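Long-range contact in 14L protein (Yaba-like disease virus, PDB 4EKX), which probably binds and sequesters host interleukin-18 as a viral decoy of the IL-18-binding protein family: residues L21-D26 with S33-I38. The protein carries 2 engineered substitutions. Numbering follows the deposited sequence.
Sequences LECRGD and SYVYWI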
# COMPACT_ATOMS: atom_id res chain seq x y z
N LEU D 21 2.35 11.07 0.55
CA LEU D 21 1.31 11.15 -0.46
C LEU D 21 1.59 10.06 -1.46
O LEU D 21 2.73 9.89 -1.89
CB LEU D 21 1.32 12.50 -1.18
CG LEU D 21 1.55 13.72 -0.26
CD1 LEU D 21 1.43 15.00 -1.07
CD2 LEU D 21 0.56 13.72 0.91
N GLU D 22 0.55 9.32 -1.83
CA GLU D 22 0.70 8.21 -2.75
C GLU D 22 0.05 8.56 -4.07
O GLU D 22 -1.15 8.80 -4.14
CB GLU D 22 0.02 6.96 -2.18
CG GLU D 22 0.45 6.64 -0.75
CD GLU D 22 -0.53 5.70 -0.05
OE1 GLU D 22 -1.67 5.57 -0.53
OE2 GLU D 22 -0.15 5.11 0.98
N CYS D 23 0.87 8.60 -5.11
CA CYS D 23 0.31 8.80 -6.43
C CYS D 23 0.34 7.50 -7.23
O CYS D 23 1.38 6.86 -7.35
CB CYS D 23 1.05 9.90 -7.17
SG CYS D 23 0.35 10.09 -8.87
N ARG D 24 -0.82 7.12 -7.75
CA ARG D 24 -0.94 5.92 -8.57
C ARG D 24 -1.54 6.29 -9.90
O ARG D 24 -2.52 7.04 -9.97
CB ARG D 24 -1.82 4.87 -7.89
CG ARG D 24 -1.28 4.35 -6.57
CD ARG D 24 -2.25 3.39 -5.93
NE ARG D 24 -1.75 2.82 -4.68
CZ ARG D 24 -1.98 3.35 -3.48
NH1 ARG D 24 -2.70 4.46 -3.35
NH2 ARG D 24 -1.49 2.75 -2.40
N GLY D 25 -0.96 5.77 -10.97
CA GLY D 25 -1.55 5.92 -12.28
C GLY D 25 -2.24 4.63 -12.71
O GLY D 25 -1.98 3.56 -12.18
N ASP D 26 -3.12 4.76 -13.69
CA ASP D 26 -3.74 3.62 -14.32
C ASP D 26 -3.64 3.87 -15.82
O ASP D 26 -4.15 4.87 -16.31
CB ASP D 26 -5.20 3.51 -13.86
CG ASP D 26 -5.81 2.17 -14.17
OD1 ASP D 26 -5.48 1.60 -15.23
OD2 ASP D 26 -6.62 1.69 -13.36
N SER D 33 4.30 3.50 -19.13
CA SER D 33 3.56 4.44 -18.32
C SER D 33 4.24 4.63 -16.99
O SER D 33 4.81 3.69 -16.44
CB SER D 33 2.11 3.99 -18.11
OG SER D 33 2.09 2.70 -17.53
N TYR D 34 4.22 5.85 -16.50
CA TYR D 34 4.86 6.12 -15.23
C TYR D 34 4.26 7.36 -14.61
O TYR D 34 3.65 8.16 -15.31
CB TYR D 34 6.39 6.24 -15.41
CG TYR D 34 6.90 7.07 -16.57
CD1 TYR D 34 6.93 6.56 -17.86
CD2 TYR D 34 7.42 8.36 -16.36
CE1 TYR D 34 7.43 7.31 -18.92
CE2 TYR D 34 7.92 9.11 -17.41
CZ TYR D 34 7.92 8.59 -18.68
OH TYR D 34 8.42 9.34 -19.72
N VAL D 35 4.42 7.50 -13.30
CA VAL D 35 3.99 8.70 -12.60
C VAL D 35 5.14 9.31 -11.80
O VAL D 35 6.09 8.64 -11.42
CB VAL D 35 2.79 8.43 -11.65
CG1 VAL D 35 1.55 8.00 -12.45
CG2 VAL D 35 3.16 7.38 -10.60
N TYR D 36 5.06 10.62 -11.58
CA TYR D 36 6.03 11.29 -10.71
C TYR D 36 5.49 12.63 -10.29
O TYR D 36 4.47 13.11 -10.82
CB TYR D 36 7.36 11.50 -11.42
CG TYR D 36 7.23 12.31 -12.69
CD1 TYR D 36 6.87 11.70 -13.90
CD2 TYR D 36 7.47 13.69 -12.69
CE1 TYR D 36 6.76 12.44 -15.07
CE2 TYR D 36 7.35 14.43 -13.86
CZ TYR D 36 6.99 13.80 -15.05
OH TYR D 36 6.87 14.51 -16.22
N TRP D 37 6.19 13.26 -9.35
CA TRP D 37 5.73 14.49 -8.75
C TRP D 37 6.41 15.74 -9.32
O TRP D 37 7.58 15.70 -9.72
CB TRP D 37 5.93 14.41 -7.23
CG TRP D 37 4.98 13.43 -6.56
CD1 TRP D 37 5.17 12.08 -6.36
CD2 TRP D 37 3.69 13.73 -6.05
NE1 TRP D 37 4.07 11.53 -5.74
CE2 TRP D 37 3.14 12.52 -5.54
CE3 TRP D 37 2.93 14.90 -5.96
CZ2 TRP D 37 1.89 12.47 -4.92
CZ3 TRP D 37 1.68 14.84 -5.37
CH2 TRP D 37 1.17 13.63 -4.86
N ILE D 38 5.64 16.83 -9.37
CA ILE D 38 6.16 18.16 -9.68
C ILE D 38 5.73 19.07 -8.53
O ILE D 38 4.55 19.10 -8.16
CB ILE D 38 5.62 18.70 -11.01
CG1 ILE D 38 6.11 17.82 -12.18
CG2 ILE D 38 6.05 20.17 -11.21
CD1 ILE D 38 5.62 18.26 -13.57
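Strands 21-26 and 34-38 face each other from the two sheets of a beta sandwich, their axes nearly antiparallel at 152° and 6.8 Å apart at closest approach. No hydrogen bond joins them; the backbones come nearest at G25 and V35, with CA atoms 6.2 Å apart. V35 packs against the main chain of C23 and G25 with both methyls: its CG1 reaches the G25 N at 3.7 Å, while CG2 packs on the C23 O. With no side chain, G25 lets V35 CG1 settle directly on the main chain. W37 provides the largest surface. Its CG is anti to the carbonyl carbon (chi1 -71°), which brings the six-membered ring against L21 and C23, where CZ2 meets C23 CB at 3.5 Å and L21 CB at 3.8 Å, both obliquely. The C23 sulfur makes an oblique sulfur-aromatic contact, 5.4 Å from the centroid of that ring, and lies 4.1 Å from V35 CB. The indole NE1 donates to the A73 carbonyl, satisfying the one polar atom of this buried ring. The two segments therefore hold together by apolar and sulfur-aromatic packing, while the C23-C91 disulfide ties strand 18-26 to strand 89-94, the neighbour of strand 34-39 in its sheet, and so bridges the two sheets beside the tryptophan, as in immunoglobulin-like domains.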